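Long-range contacts in minor fimbrium subunit Mfa5 (Porphyromonas gingivalis ATCC 33277, PDB 6TO1), which serves as an accessory tip subunit of the minor (Mfa1) fimbriae, pili that mediate biofilm formation and adhesion to host cells and other oral bacteria: residues I406-G411 with L506-S511; P85-V90 with N512-Q517. All coordinates share one frame; numbering follows the deposited sequence.

Contact 1: I406-G411 with L506-S511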
ATOM      1  N   ILE A 406      -1.248  -2.179  -4.399  1.00 26.57           N
ATOM      2  CA  ILE A 406      -0.624  -0.971  -4.932  1.00 27.45           C
ATOM      3  C   ILE A 406      -0.580   0.101  -3.854  1.00 28.32           C
ATOM      4  O   ILE A 406      -1.582   0.369  -3.178  1.00 34.26           O
ATOM      5  CB  ILE A 406      -1.373  -0.437  -6.160  1.00 33.80           C
ATOM      6  CG1 ILE A 406      -1.467  -1.460  -7.288  1.00 35.18           C
ATOM      7  CG2 ILE A 406      -0.699   0.858  -6.655  1.00 34.07           C
ATOM      8  CD1 ILE A 406      -0.180  -1.939  -7.805  1.00 43.74           C
ATOM      9  N   GLY A 407       0.572   0.748  -3.714  1.00 23.31           N
ATOM     10  CA  GLY A 407       0.700   1.834  -2.769  1.00 21.83           C
ATOM     11  C   GLY A 407       0.495   3.180  -3.431  1.00 25.67           C
ATOM     12  O   GLY A 407      -0.208   4.038  -2.904  1.00 22.18           O
ATOM     13  N   ILE A 408       1.107   3.358  -4.604  1.00 22.45           N
ATOM     14  CA  ILE A 408       0.987   4.567  -5.414  1.00 18.85           C
ATOM     15  C   ILE A 408       0.629   4.157  -6.841  1.00 15.82           C
ATOM     16  O   ILE A 408       1.332   3.341  -7.449  1.00 20.35           O
ATOM     17  CB  ILE A 408       2.306   5.376  -5.395  1.00 20.28           C
ATOM     18  CG1 ILE A 408       2.507   5.988  -4.005  1.00 22.53           C
ATOM     19  CG2 ILE A 408       2.353   6.374  -6.504  1.00 25.52           C
ATOM     20  CD1 ILE A 408       3.965   6.378  -3.768  1.00 34.85           C
ATOM     21  N   GLN A 409      -0.467   4.719  -7.374  1.00 22.22           N
ATOM     22  CA  GLN A 409      -0.877   4.388  -8.739  1.00 24.43           C
ATOM     23  C   GLN A 409      -0.113   5.201  -9.774  1.00 24.38           C
ATOM     24  O   GLN A 409       0.178   4.702 -10.862  1.00 24.53           O
ATOM     25  CB  GLN A 409      -2.376   4.621  -8.915  1.00 22.45           C
ATOM     26  CG  GLN A 409      -3.221   3.794  -7.969  1.00 21.51           C
ATOM     27  CD  GLN A 409      -4.699   3.863  -8.295  1.00 26.74           C
ATOM     28  OE1 GLN A 409      -5.129   4.672  -9.116  1.00 29.75           O
ATOM     29  NE2 GLN A 409      -5.479   2.994  -7.663  1.00 27.36           N
ATOM     30  N   ARG A 410       0.162   6.463  -9.454  1.00 22.96           N
ATOM     31  CA  ARG A 410       0.870   7.419 -10.294  1.00 25.03           C
ATOM     32  C   ARG A 410       1.682   8.279  -9.342  1.00 23.33           C
ATOM     33  O   ARG A 410       1.195   8.620  -8.264  1.00 24.42           O
ATOM     34  CB  ARG A 410      -0.085   8.323 -11.085  1.00 22.29           C
ATOM     35  CG  ARG A 410      -0.893   7.619 -12.161  1.00 29.20           C
ATOM     36  CD  ARG A 410      -0.004   7.211 -13.309  1.00 30.75           C
ATOM     37  NE  ARG A 410      -0.771   6.773 -14.472  1.00 33.00           N
ATOM     38  CZ  ARG A 410      -1.241   5.548 -14.629  1.00 27.14           C
ATOM     39  NH1 ARG A 410      -1.035   4.644 -13.692  1.00 29.57           N
ATOM     40  NH2 ARG A 410      -1.909   5.224 -15.728  1.00 25.07           N
ATOM     41  N   GLY A 411       2.884   8.673  -9.748  1.00 21.20           N
ATOM     42  CA  GLY A 411       3.624   9.613  -8.946  1.00 21.65           C
ATOM     43  C   GLY A 411       4.567  10.451  -9.789  1.00 20.59           C
ATOM     44  O   GLY A 411       5.164   9.965 -10.758  1.00 22.18           O
ATOM     45  N   LEU A 506       6.608  15.298  -3.963  1.00 20.86           N
ATOM     46  CA  LEU A 506       5.926  14.194  -4.616  1.00 21.18           C
ATOM     47  C   LEU A 506       4.454  14.569  -4.744  1.00 23.03           C
ATOM     48  O   LEU A 506       3.822  14.944  -3.754  1.00 23.05           O
ATOM     49  CB  LEU A 506       6.086  12.892  -3.825  1.00 19.40           C
ATOM     50  CG  LEU A 506       5.183  11.740  -4.265  1.00 20.64           C
ATOM     51  CD1 LEU A 506       5.588  11.232  -5.641  1.00 18.78           C
ATOM     52  CD2 LEU A 506       5.217  10.603  -3.272  1.00 22.20           C
ATOM     53  N   THR A 507       3.924  14.491  -5.966  1.00 24.51           N
ATOM     54  CA  THR A 507       2.487  14.562  -6.216  1.00 23.83           C
ATOM     55  C   THR A 507       2.051  13.195  -6.714  1.00 20.55           C
ATOM     56  O   THR A 507       2.670  12.638  -7.624  1.00 19.92           O
ATOM     57  CB  THR A 507       2.153  15.650  -7.236  1.00 29.48           C
ATOM     58  OG1 THR A 507       2.766  16.881  -6.826  1.00 27.67           O
ATOM     59  CG2 THR A 507       0.653  15.878  -7.333  1.00 29.77           C
ATOM     60  N   TYR A 508       1.016  12.628  -6.099  1.00 22.38           N
ATOM     61  CA  TYR A 508       0.730  11.238  -6.435  1.00 19.93           C
ATOM     62  C   TYR A 508      -0.750  10.907  -6.314  1.00 20.48           C
ATOM     63  O   TYR A 508      -1.537  11.625  -5.693  1.00 21.28           O
ATOM     64  CB  TYR A 508       1.578  10.280  -5.563  1.00 20.10           C
ATOM     65  CG  TYR A 508       1.201  10.217  -4.087  1.00 22.04           C
ATOM     66  CD1 TYR A 508       0.429   9.171  -3.598  1.00 19.57           C
ATOM     67  CD2 TYR A 508       1.626  11.187  -3.180  1.00 22.91           C
ATOM     68  CE1 TYR A 508       0.061   9.103  -2.260  1.00 23.43           C
ATOM     69  CE2 TYR A 508       1.281  11.113  -1.835  1.00 20.80           C
ATOM     70  CZ  TYR A 508       0.479  10.066  -1.390  1.00 25.16           C
ATOM     71  OH  TYR A 508       0.090   9.933  -0.084  1.00 23.49           O
ATOM     72  N   THR A 509      -1.097   9.791  -6.938  1.00 20.48           N
ATOM     73  CA  THR A 509      -2.422   9.185  -6.831  1.00 20.91           C
ATOM     74  C   THR A 509      -2.320   7.998  -5.881  1.00 19.12           C
ATOM     75  O   THR A 509      -1.479   7.102  -6.081  1.00 22.86           O
ATOM     76  CB  THR A 509      -2.935   8.761  -8.202  1.00 21.52           C
ATOM     77  OG1 THR A 509      -3.019   9.925  -9.020  1.00 22.77           O
ATOM     78  CG2 THR A 509      -4.324   8.122  -8.050  1.00 24.35           C
ATOM     79  N   ASN A 510      -3.141   8.014  -4.825  1.00 20.50           N
ATOM     80  CA  ASN A 510      -2.974   7.066  -3.738  1.00 19.59           C
ATOM     81  C   ASN A 510      -3.628   5.728  -4.101  1.00 19.04           C
ATOM     82  O   ASN A 510      -4.119   5.525  -5.210  1.00 20.82           O
ATOM     83  CB  ASN A 510      -3.494   7.663  -2.431  1.00 22.37           C
ATOM     84  CG  ASN A 510      -5.007   7.782  -2.368  1.00 23.55           C
ATOM     85  OD1 ASN A 510      -5.733   7.192  -3.168  1.00 23.09           O
ATOM     86  ND2 ASN A 510      -5.485   8.521  -1.380  1.00 20.19           N
ATOM     87  N   SER A 511      -3.587   4.790  -3.161  1.00 20.33           N
ATOM     88  CA  SER A 511      -3.975   3.411  -3.431  1.00 20.19           C
ATOM     89  C   SER A 511      -5.453   3.253  -3.736  1.00 19.09           C
ATOM     90  O   SER A 511      -5.847   2.186  -4.235  1.00 22.70           O
ATOM     91  CB  SER A 511      -3.606   2.535  -2.235  1.00 21.30           C
ATOM     92  OG  SER A 511      -4.330   2.919  -1.067  1.00 22.75           O
TER
HETATM   93  O   HOH W   1      -1.630   5.318  -1.016  1.00 19.32           O
HETATM   94  O   HOH W   2      -4.284   0.588  -5.625  1.00 35.30           O
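T509 is gripped through its backbone by two consecutive residues of the neighbouring segment, Q409 and R410: Q409 N donates to T509 O at 2.9 Å, and T509 N donates to R410 O, also at 2.9 Å. The regular antiparallel pairing of strand 408-417 with strand 501-510, in a six-stranded sheet, starts from the non-hydrogen-bonded pair G411 and Y508, just past a classic beta bulge in which G407 and I408 both face I459.

I408 CG1 lies 3.8 Å from Y508 CD1, near V90, I117 and T119, the two side chains crossing at about a right angle. Chi1 of 70° sets the Y508 ring there, where V90 and L519 also touch it, apolar neighbours that suit an aromatic. G411 CA passes 4.2 Å from L506 CD1 and 4.0 Å from Y508 CB, a close approach suited to glycine.

Beta-branched T509 sends CG2 to 3.7 Å from Q409 OE1. The Q409 chain runs extended beyond CG, over N510 O, and its NE2 makes a weak bond to a water that donates to S511 O. R410 bends at chi2 (-71°) and folds back, NH1 reaching Q409 O at 3.1 Å from above the carbonyl plane. A second water joins G407 O to S511 N. Between these two segments the direct hydrogen bonds are the two at T509, while water takes over near S511; I406 O, 3.1 Å from S511 CB, is buried without a polar partner.

Contact 2: P85-V90 with N512-Q517; sequences PPVVPV and NGESNQ
N512 donates from ND2 to P85 O, and its OD1 reaches P86 O through a water, joining two surface loops: the proline-rich lead into strand 90-98 and the beta-hairpin connection between strands 501-510 and 517-520. The hairpin carries a G1 beta bulge, where N516 and Q517 both face Y508. Neither segment is regular strand over most of its length, and the one direct hydrogen bond runs from a side chain to a backbone carbonyl.

N512 buries more area here than any other residue. Its CG stands anti to the carbonyl carbon and beside the backbone N (chi1 -71°), which carries the amide across to the prolines. The distance from ND2 to P85 O is 2.9 Å, with an N-H...O angle of 156°; the acceptor lies close to the amide plane, while the donor is tilted 26° from the carbonyl plane of P85. A proline has no N-H but keeps its carbonyl, and asparagine supplies the matching donor on a short stem. The other end of the amide, OD1, rests 3.6 Å from P85 CG, and the two side chains slide past each other in opposite directions.

V87 is the second large contributor. Its CG2, anti to its own carbonyl carbon, meets N512 ND2 at 3.6 Å and E514 OE1 at 3.9 Å, an apolar branch set against two polar groups. E514 OE1 has its own partner in N510 ND2, which helps to hold the carboxylate beside the valine. With ND2 donating to P85 O and OD1 accepting from the water, the rotation of the amide is probably held. That water completes the junction, donating to N512 OD1 at 2.7 Å and to P86 O at 2.7 Å.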
ATOM      1  N   PRO A  85     -11.333   0.499   1.203  1.00 24.13           N
ATOM      2  CA  PRO A  85     -10.350   0.076   2.195  1.00 20.70           C
ATOM      3  C   PRO A  85      -9.545   1.268   2.682  1.00 27.88           C
ATOM      4  O   PRO A  85      -9.551   2.324   2.037  1.00 22.21           O
ATOM      5  CB  PRO A  85      -9.462  -0.901   1.420  1.00 23.52           C
ATOM      6  CG  PRO A  85      -9.564  -0.466   0.029  1.00 27.67           C
ATOM      7  CD  PRO A  85     -10.949   0.092  -0.169  1.00 25.60           C
ATOM      8  N   PRO A  86      -8.828   1.130   3.798  1.00 23.82           N
ATOM      9  CA  PRO A  86      -7.879   2.181   4.192  1.00 20.07           C
ATOM     10  C   PRO A  86      -6.868   2.466   3.085  1.00 22.49           C
ATOM     11  O   PRO A  86      -6.508   1.584   2.302  1.00 21.80           O
ATOM     12  CB  PRO A  86      -7.184   1.598   5.424  1.00 24.30           C
ATOM     13  CG  PRO A  86      -8.172   0.538   5.965  1.00 28.78           C
ATOM     14  CD  PRO A  86      -8.763  -0.041   4.692  1.00 32.88           C
ATOM     15  N   VAL A  87      -6.388   3.700   3.062  1.00 21.46           N
ATOM     16  CA  VAL A  87      -5.354   4.120   2.107  1.00 20.13           C
ATOM     17  C   VAL A  87      -3.986   3.620   2.556  1.00 20.92           C
ATOM     18  O   VAL A  87      -3.639   3.683   3.749  1.00 18.72           O
ATOM     19  CB  VAL A  87      -5.354   5.653   1.975  1.00 22.08           C
ATOM     20  CG1 VAL A  87      -4.099   6.121   1.172  1.00 22.78           C
ATOM     21  CG2 VAL A  87      -6.643   6.148   1.335  1.00 29.75           C
ATOM     22  N   VAL A  88      -3.178   3.165   1.598  1.00 20.71           N
ATOM     23  CA  VAL A  88      -1.829   2.670   1.910  1.00 21.14           C
ATOM     24  C   VAL A  88      -0.940   3.849   2.300  1.00 19.54           C
ATOM     25  O   VAL A  88      -0.876   4.854   1.548  1.00 19.80           O
ATOM     26  CB  VAL A  88      -1.235   1.922   0.714  1.00 19.45           C
ATOM     27  CG1 VAL A  88       0.244   1.585   0.997  1.00 22.44           C
ATOM     28  CG2 VAL A  88      -2.007   0.660   0.414  1.00 21.24           C
ATOM     29  N   PRO A  89      -0.272   3.794   3.452  1.00 22.71           N
ATOM     30  CA  PRO A  89       0.568   4.927   3.864  1.00 24.48           C
ATOM     31  C   PRO A  89       1.754   5.092   2.942  1.00 17.87           C
ATOM     32  O   PRO A  89       2.334   4.114   2.467  1.00 21.62           O
ATOM     33  CB  PRO A  89       1.017   4.558   5.283  1.00 23.62           C
ATOM     34  CG  PRO A  89      -0.132   3.642   5.785  1.00 27.53           C
ATOM     35  CD  PRO A  89      -0.456   2.827   4.554  1.00 22.90           C
ATOM     36  N   VAL A  90       2.108   6.348   2.727  1.00 18.33           N
ATOM     37  CA  VAL A  90       3.237   6.748   1.900  1.00 18.25           C
ATOM     38  C   VAL A  90       4.072   7.736   2.701  1.00 19.11           C
ATOM     39  O   VAL A  90       3.527   8.629   3.349  1.00 20.07           O
ATOM     40  CB  VAL A  90       2.760   7.399   0.577  1.00 19.30           C
ATOM     41  CG1 VAL A  90       3.944   7.901  -0.246  1.00 23.25           C
ATOM     42  CG2 VAL A  90       1.923   6.418  -0.226  1.00 19.32           C
ATOM     43  N   ASN A 512      -6.272   4.273  -3.467  1.00 22.93           N
ATOM     44  CA  ASN A 512      -7.683   4.230  -3.845  1.00 24.54           C
ATOM     45  C   ASN A 512      -8.010   5.155  -5.004  1.00 21.53           C
ATOM     46  O   ASN A 512      -9.186   5.420  -5.257  1.00 24.27           O
ATOM     47  CB  ASN A 512      -8.576   4.578  -2.658  1.00 18.29           C
ATOM     48  CG  ASN A 512      -8.596   3.500  -1.613  1.00 19.72           C
ATOM     49  OD1 ASN A 512      -8.294   2.357  -1.894  1.00 20.24           O
ATOM     50  ND2 ASN A 512      -8.908   3.872  -0.387  1.00 25.75           N
ATOM     51  N   GLY A 513      -7.005   5.676  -5.701  1.00 16.72           N
ATOM     52  CA  GLY A 513      -7.245   6.460  -6.885  1.00 20.68           C
ATOM     53  C   GLY A 513      -7.498   7.928  -6.659  1.00 19.28           C
ATOM     54  O   GLY A 513      -7.890   8.627  -7.603  1.00 25.91           O
ATOM     55  N   GLU A 514      -7.210   8.440  -5.471  1.00 22.53           N
ATOM     56  CA  GLU A 514      -7.351   9.859  -5.189  1.00 22.28           C
ATOM     57  C   GLU A 514      -6.080  10.567  -5.650  1.00 24.04           C
ATOM     58  O   GLU A 514      -4.990  10.294  -5.128  1.00 22.67           O
ATOM     59  CB  GLU A 514      -7.603  10.112  -3.711  1.00 21.92           C
ATOM     60  CG  GLU A 514      -8.788   9.362  -3.148  1.00 24.87           C
ATOM     61  CD  GLU A 514      -8.957   9.651  -1.679  1.00 35.42           C
ATOM     62  OE1 GLU A 514      -8.266   9.002  -0.861  1.00 31.00           O
ATOM     63  OE2 GLU A 514      -9.764  10.546  -1.341  1.00 40.73           O
ATOM     64  N   SER A 515      -6.224  11.460  -6.625  1.00 22.99           N
ATOM     65  CA  SER A 515      -5.092  12.154  -7.237  1.00 24.48           C
ATOM     66  C   SER A 515      -4.723  13.429  -6.467  1.00 22.18           C
ATOM     67  O   SER A 515      -5.391  13.839  -5.514  1.00 23.70           O
ATOM     68  CB  SER A 515      -5.410  12.467  -8.712  1.00 24.49           C
ATOM     69  OG  SER A 515      -6.414  13.476  -8.815  1.00 29.29           O
ATOM     70  N   ASN A 516      -3.598  14.022  -6.867  1.00 28.43           N
ATOM     71  CA  ASN A 516      -3.094  15.284  -6.322  1.00 25.38           C
ATOM     72  C   ASN A 516      -2.767  15.221  -4.831  1.00 24.42           C
ATOM     73  O   ASN A 516      -2.869  16.228  -4.132  1.00 30.22           O
ATOM     74  CB  ASN A 516      -4.080  16.429  -6.570  1.00 32.76           C
ATOM     75  CG  ASN A 516      -3.434  17.800  -6.426  1.00 44.25           C
ATOM     76  OD1 ASN A 516      -2.275  17.992  -6.777  1.00 44.78           O
ATOM     77  ND2 ASN A 516      -4.188  18.753  -5.902  1.00 44.22           N
ATOM     78  N   GLN A 517      -2.405  14.051  -4.317  1.00 24.67           N
ATOM     79  CA  GLN A 517      -1.864  13.947  -2.967  1.00 19.23           C
ATOM     80  C   GLN A 517      -0.421  14.458  -2.991  1.00 22.24           C
ATOM     81  O   GLN A 517       0.316  14.190  -3.932  1.00 24.02           O
ATOM     82  CB  GLN A 517      -1.902  12.505  -2.482  1.00 23.02           C
ATOM     83  CG  GLN A 517      -3.276  11.865  -2.619  1.00 22.40           C
ATOM     84  CD  GLN A 517      -4.333  12.576  -1.807  1.00 25.90           C
ATOM     85  OE1 GLN A 517      -4.316  12.513  -0.586  1.00 26.56           O
ATOM     86  NE2 GLN A 517      -5.249  13.258  -2.479  1.00 28.88           N
TER
HETATM   87  O   HOH W   3      -6.281   1.350  -0.404  1.00 19.42           O

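How the contacts relate
Contacts 1 and 2 are adjoining parts of one end of a domain, their centres 7 Å apart. Residues 506-511 run directly into 512-517, so the strand paired in contact 1 becomes the hairpin turn that receives 85-90 in contact 2. Two probable hydrogen bonds join them: Y508 N to Q517 O at 2.8 Å within the hairpin, and S511 OG with V88 N at 2.9 Å, which ties the proline-rich segment to the end of the strand. T509 OG1 also packs on S515 CB at 3.5 Å. Neither contact includes any of the magnesium or calcium ligands, such as S135 and D319; contact 1 lies within the six-stranded sheet, and contact 2 attaches the chain leading into strand 90-98 to the turn at its edge.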